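Local coordinates for protein argininosuccinate lyase (Chelativorans sp., PDB 6RXA) that acts as a C-N lyase (EDDS lyase) of the aspartase/fumarase superfamily and probably splits N-substituted amino-acid substrates to release fumarate, at residues 24-29 and 292-297; 250-255 and 340-345. The protein carries 2 engineered substitutions. All coordinates share one frame; numbering follows the deposited sequence.

Interaction 1: residues 24-29 and 292-297. With FMT (formic acid), chain D.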
loop_
_atom_site.group_PDB
_atom_site.type_symbol
_atom_site.label_atom_id
_atom_site.label_comp_id
_atom_site.label_asym_id
_atom_site.label_seq_id
_atom_site.Cartn_x
_atom_site.Cartn_y
_atom_site.Cartn_z
ATOM N N GLU A 24 2.432 27.552 4.136
ATOM C CA GLU A 24 1.383 26.595 4.487
ATOM C C GLU A 24 1.940 25.184 4.665
ATOM O O GLU A 24 1.458 24.418 5.508
ATOM C CB GLU A 24 0.271 26.595 3.434
ATOM C CG GLU A 24 -0.492 27.909 3.285
ATOM C CD GLU A 24 -1.572 27.847 2.205
ATOM O OE1 GLU A 24 -2.240 26.796 2.111
ATOM O OE2 GLU A 24 -1.743 28.855 1.459
ATOM N N LEU A 25 2.943 24.811 3.871
ATOM C CA LEU A 25 3.536 23.485 3.981
ATOM C C LEU A 25 4.208 23.250 5.327
ATOM O O LEU A 25 4.359 22.092 5.736
ATOM C CB LEU A 25 4.553 23.269 2.856
ATOM C CG LEU A 25 3.959 23.043 1.469
ATOM C CD1 LEU A 25 5.021 23.260 0.397
ATOM C CD2 LEU A 25 3.318 21.659 1.337
ATOM N N TYR A 26 4.629 24.308 6.003
ATOM C CA TYR A 26 5.268 24.179 7.302
ATOM C C TYR A 26 4.275 24.222 8.447
ATOM O O TYR A 26 4.622 23.821 9.565
ATOM C CB TYR A 26 6.284 25.308 7.486
ATOM C CG TYR A 26 7.484 25.186 6.585
ATOM C CD1 TYR A 26 7.439 25.635 5.281
ATOM C CD2 TYR A 26 8.658 24.604 7.040
ATOM C CE1 TYR A 26 8.523 25.502 4.439
ATOM C CE2 TYR A 26 9.758 24.478 6.211
ATOM C CZ TYR A 26 9.681 24.931 4.913
ATOM O OH TYR A 26 10.763 24.811 4.072
ATOM N N ASP A 27 3.061 24.703 8.194
ATOM C CA ASP A 27 2.118 25.000 9.265
ATOM C C ASP A 27 1.042 23.936 9.458
ATOM O O ASP A 27 0.487 23.838 10.562
ATOM C CB ASP A 27 1.406 26.338 8.994
ATOM C CG ASP A 27 2.328 27.559 9.105
ATOM O OD1 ASP A 27 3.464 27.425 9.588
ATOM O OD2 ASP A 27 1.897 28.653 8.694
ATOM N N PHE A 28 0.722 23.140 8.430
ATOM C CA PHE A 28 -0.492 22.328 8.506
ATOM C C PHE A 28 -0.396 21.232 9.566
ATOM O O PHE A 28 -1.414 20.871 10.170
ATOM C CB PHE A 28 -0.876 21.756 7.123
ATOM C CG PHE A 28 0.032 20.655 6.625
ATOM C CD1 PHE A 28 -0.117 19.348 7.063
ATOM C CD2 PHE A 28 1.016 20.938 5.687
ATOM C CE1 PHE A 28 0.714 18.356 6.606
ATOM C CE2 PHE A 28 1.853 19.948 5.227
ATOM C CZ PHE A 28 1.700 18.663 5.679
ATOM N N ASP A 29 0.795 20.673 9.804
ATOM C CA ASP A 29 0.880 19.512 10.680
ATOM C C ASP A 29 0.493 19.883 12.105
ATOM O O ASP A 29 -0.362 19.232 12.716
ATOM C CB ASP A 29 2.284 18.911 10.634
ATOM C CG ASP A 29 2.393 17.625 11.436
ATOM O OD1 ASP A 29 1.463 16.793 11.365
ATOM O OD2 ASP A 29 3.416 17.446 12.123
ATOM N N LEU A 292 8.844 22.320 -3.736
ATOM C CA LEU A 292 8.585 21.153 -4.574
ATOM C C LEU A 292 8.723 19.862 -3.781
ATOM O O LEU A 292 7.880 18.962 -3.898
ATOM C CB LEU A 292 9.558 21.165 -5.754
ATOM C CG LEU A 292 9.603 22.421 -6.630
ATOM C CD1 LEU A 292 10.622 22.274 -7.766
ATOM C CD2 LEU A 292 8.220 22.779 -7.150
ATOM N N GLU A 293 9.774 19.749 -2.967
ATOM C CA GLU A 293 10.006 18.492 -2.263
ATOM C C GLU A 293 8.956 18.247 -1.192
ATOM O O GLU A 293 8.500 17.111 -1.020
ATOM C CB GLU A 293 11.424 18.434 -1.707
ATOM C CG GLU A 293 12.451 18.274 -2.840
ATOM C CD GLU A 293 13.767 17.698 -2.398
ATOM O OE1 GLU A 293 14.504 17.194 -3.286
ATOM O OE2 GLU A 293 14.092 17.793 -1.188
ATOM N N ARG A 294 8.556 19.288 -0.456
ATOM C CA ARG A 294 7.501 19.084 0.534
ATOM C C ARG A 294 6.147 18.840 -0.125
ATOM O O ARG A 294 5.286 18.181 0.465
ATOM C CB ARG A 294 7.440 20.262 1.504
ATOM C CG ARG A 294 8.595 20.253 2.491
ATOM C CD ARG A 294 8.590 21.497 3.339
ATOM N NE ARG A 294 9.547 21.422 4.440
ATOM C CZ ARG A 294 9.282 20.891 5.631
ATOM N NH1 ARG A 294 8.091 20.365 5.890
ATOM N NH2 ARG A 294 10.220 20.883 6.567
ATOM N N SER A 295 5.930 19.358 -1.338
ATOM C CA SER A 295 4.706 19.022 -2.058
ATOM C C SER A 295 4.697 17.547 -2.455
ATOM O O SER A 295 3.682 16.855 -2.293
ATOM C CB SER A 295 4.543 19.941 -3.276
ATOM O OG SER A 295 4.284 21.287 -2.869
ATOM N N ARG A 296 5.821 17.046 -2.976
ATOM C CA ARG A 296 5.924 15.627 -3.273
ATOM C C ARG A 296 5.729 14.780 -2.021
ATOM O O ARG A 296 5.052 13.744 -2.061
ATOM C CB ARG A 296 7.270 15.307 -3.924
ATOM C CG ARG A 296 7.470 15.960 -5.285
ATOM C CD ARG A 296 8.693 15.410 -6.003
ATOM N NE ARG A 296 8.391 14.096 -6.575
ATOM C CZ ARG A 296 9.287 13.173 -6.899
ATOM N NH1 ARG A 296 10.583 13.370 -6.691
ATOM N NH2 ARG A 296 8.875 12.031 -7.424
ATOM N N LYS A 297 6.305 15.209 -0.889
ATOM C CA LYS A 297 6.142 14.481 0.366
ATOM C C LYS A 297 4.664 14.264 0.688
ATOM O O LYS A 297 4.261 13.163 1.088
ATOM C CB LYS A 297 6.853 15.232 1.491
ATOM C CG LYS A 297 6.844 14.546 2.858
ATOM C CD LYS A 297 7.460 15.491 3.889
ATOM C CE LYS A 297 7.546 14.916 5.261
ATOM N NZ LYS A 297 8.120 16.006 6.147
HETATM C C FMT D . 13.960 25.946 5.073
HETATM O O1 FMT D . 15.136 26.192 5.353
HETATM O O2 FMT D . 13.314 25.074 5.660
HETATM O O HOH W 1 5.596 19.837 4.713
#
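Leu25 and Arg294 bring helices 20-31 and 290-301 together, their CA atoms 6.9 Å apart, with the axes of the short segments 10.7 Å from each other and inclined by 39°. The contact illustrates how an arginine can be held by an aromatic face and, through one water, a backbone carbonyl. The Arg294 side chain, straight from CG to NE (chi3 171°), crosses Tyr26 at about a right angle, laying Arg294 CD over one face of the ring and setting Arg294 NE 3.5 Å from Tyr26 CE2. The guanidinium, tilted 38° from the ring plane, makes an off-centre cation-pi contact, with Arg294 CZ 4.2 Å from the Tyr26 ring centroid. At the guanidinium edge, one water accepts from Arg294 NH1 (2.8 Å) and donates to Leu25 O (2.8 Å). Nearer the Arg294 backbone, Leu25 CD1 packs on Arg294 CB at 4.0 Å. Tyr26 and Arg294 both belong to a fumarate-binding site, and here Tyr26 OH donates to formate O2 (3.0 Å); Arg112 of the second subunit also bonds the formate. Replacing Tyr26 by an alanine removes both ring and hydroxyl, and is likely to leave the Arg294 guanidinium freer to turn and the formate more weakly held. Around the pair, Phe28 rests on Ala334 and Ala337 of helix 329-348, while Leu292 leans on Ile259 and Ser295 on Leu252, both of helix 236-262.

Interaction 2: residues 250-255 and 340-345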
loop_
_atom_site.group_PDB
_atom_site.type_symbol
_atom_site.label_atom_id
_atom_site.label_comp_id
_atom_site.label_asym_id
_atom_site.label_seq_id
_atom_site.Cartn_x
_atom_site.Cartn_y
_atom_site.Cartn_z
ATOM N N SER A 250 -0.582 12.499 -7.167
ATOM C CA SER A 250 0.493 11.900 -7.952
ATOM C C SER A 250 0.796 12.750 -9.180
ATOM O O SER A 250 1.963 12.868 -9.577
ATOM C CB SER A 250 0.198 10.441 -8.334
ATOM O OG SER A 250 -0.661 10.352 -9.458
ATOM N N GLY A 251 -0.221 13.386 -9.769
ATOM C CA GLY A 251 0.042 14.263 -10.894
ATOM C C GLY A 251 0.724 15.539 -10.463
ATOM O O GLY A 251 1.528 16.107 -11.211
ATOM N N LEU A 252 0.406 16.002 -9.253
ATOM C CA LEU A 252 1.079 17.152 -8.660
ATOM C C LEU A 252 2.536 16.832 -8.348
ATOM O O LEU A 252 3.423 17.648 -8.632
ATOM C CB LEU A 252 0.273 17.600 -7.434
ATOM C CG LEU A 252 0.810 18.824 -6.701
ATOM C CD1 LEU A 252 -0.295 19.622 -6.030
ATOM C CD2 LEU A 252 1.843 18.422 -5.676
ATOM N N SER A 253 2.817 15.637 -7.824
ATOM C CA SER A 253 4.200 15.202 -7.654
ATOM C C SER A 253 4.953 15.198 -8.982
ATOM O O SER A 253 6.117 15.611 -9.049
ATOM C CB SER A 253 4.232 13.812 -7.015
ATOM O OG SER A 253 5.555 13.316 -7.009
ATOM N N ARG A 254 4.311 14.727 -10.046
ATOM C CA ARG A 254 4.979 14.652 -11.339
ATOM C C ARG A 254 5.326 16.035 -11.873
ATOM O O ARG A 254 6.418 16.240 -12.421
ATOM C CB ARG A 254 4.091 13.878 -12.317
ATOM C CG ARG A 254 4.032 12.399 -11.971
ATOM C CD ARG A 254 2.948 11.641 -12.726
ATOM N NE ARG A 254 3.341 11.388 -14.094
ATOM C CZ ARG A 254 2.514 10.929 -15.023
ATOM N NH1 ARG A 254 1.223 10.718 -14.708
ATOM N NH2 ARG A 254 2.991 10.678 -16.250
ATOM N N LEU A 255 4.424 17.004 -11.710
ATOM C CA LEU A 255 4.747 18.370 -12.110
ATOM C C LEU A 255 5.855 18.943 -11.240
ATOM O O LEU A 255 6.767 19.602 -11.748
ATOM C CB LEU A 255 3.515 19.266 -12.025
ATOM C CG LEU A 255 3.780 20.729 -12.370
ATOM C CD1 LEU A 255 4.288 20.889 -13.798
ATOM C CD2 LEU A 255 2.519 21.567 -12.170
ATOM N N HIS A 340 -1.949 24.560 -2.918
ATOM C CA HIS A 340 -1.693 25.991 -2.870
ATOM C C HIS A 340 -0.244 26.306 -3.207
ATOM O O HIS A 340 0.040 27.222 -3.985
ATOM C CB HIS A 340 -2.037 26.516 -1.481
ATOM C CG HIS A 340 -3.504 26.601 -1.213
ATOM N ND1 HIS A 340 -4.016 26.758 0.059
ATOM C CD2 HIS A 340 -4.570 26.581 -2.047
ATOM C CE1 HIS A 340 -5.334 26.829 -0.005
ATOM N NE2 HIS A 340 -5.695 26.725 -1.272
ATOM N N ALA A 341 0.696 25.535 -2.654
ATOM C CA ALA A 341 2.106 25.778 -2.945
ATOM C C ALA A 341 2.384 25.649 -4.439
ATOM O O ALA A 341 3.068 26.489 -5.032
ATOM C CB ALA A 341 2.980 24.807 -2.146
ATOM N N MET A 342 1.864 24.590 -5.069
ATOM C CA MET A 342 2.134 24.382 -6.492
ATOM C C MET A 342 1.404 25.406 -7.360
ATOM O O MET A 342 1.903 25.773 -8.432
ATOM C CB MET A 342 1.808 22.942 -6.881
ATOM C CG MET A 342 2.786 21.926 -6.303
ATOM S SD MET A 342 4.509 22.240 -6.793
ATOM C CE MET A 342 4.353 22.120 -8.579
ATOM N N THR A 343 0.255 25.907 -6.894
ATOM C CA THR A 343 -0.414 27.019 -7.569
ATOM C C THR A 343 0.511 28.225 -7.631
ATOM O O THR A 343 0.698 28.829 -8.695
ATOM C CB THR A 343 -1.710 27.368 -6.823
ATOM O OG1 THR A 343 -2.597 26.236 -6.831
ATOM C CG2 THR A 343 -2.436 28.576 -7.446
ATOM N N GLY A 344 1.138 28.565 -6.497
ATOM C CA GLY A 344 2.054 29.693 -6.470
ATOM C C GLY A 344 3.347 29.434 -7.225
ATOM O O GLY A 344 3.877 30.329 -7.885
ATOM N N VAL A 345 3.873 28.207 -7.138
ATOM C CA VAL A 345 5.055 27.842 -7.920
ATOM C C VAL A 345 4.814 28.095 -9.402
ATOM O O VAL A 345 5.659 28.667 -10.107
ATOM C CB VAL A 345 5.442 26.374 -7.661
ATOM C CG1 VAL A 345 6.400 25.890 -8.753
ATOM C CG2 VAL A 345 6.076 26.222 -6.304
#
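Met342 reaches from helix 329-348 to Leu252 and Leu255 of helix 236-262, inside the helical bundle on which the aspartase/fumarase fold is built. It is a clear case of one flexible thioether chain serving two leucines a helical turn apart. The nearest backbone pair, Leu252 CA and Met342 CA, lies 7.6 Å apart, and the contact is made by side chains. Met342 is bent at both outer torsions (chi2 -58°, chi3 -60°), and this curl divides its contacts: the CB-CG base meets Leu252, whereas the terminal methyl meets Leu255. Leu252 has CG anti to the backbone N (chi1 -178°), which carries its isopropyl end across the CB-CG stem of Met342. There Leu252 CD2 approaches Met342 CG to 3.7 Å, and Leu252 CD1 lies 4.0 Å from Met342 CB. Leu255 and Met342 run alongside one another, pointing opposite ways. Tyr138 of helix 112-147 touches both of these side chains, and on another side of helix 236-262 Arg254 makes a cation-pi contact with Tyr318 of the fourth subunit. At the end of the curl, Met342 CE sits 4.1 Å from both CG and CD2 of Leu255.

Interactions 1 and 2, with centres 11 Å apart, draw on four helices whose segments alternate along the chain, and each helix of one contact meets a helix of the other. Glu24 OE1 lies 2.7 Å from His340 ND1, probably hydrogen-bonded, while Leu25 CD1 packs on Ala341 CB at 3.6 Å. Between helices 290-301 and 236-262, Arg296 NE and Ser253 OG form a probable hydrogen bond of 3.0 Å. Helix 290-301 also reaches helix 329-348, where Leu292 CD2 meets Met342 SD at 3.8 Å. The contacts differ in role: 24-29 with 292-297 supplies fumarate-site side chains, whereas 250-255 with 340-345 is buried packing, with Met342 about 9 Å from Arg294 between nearest side-chain atoms.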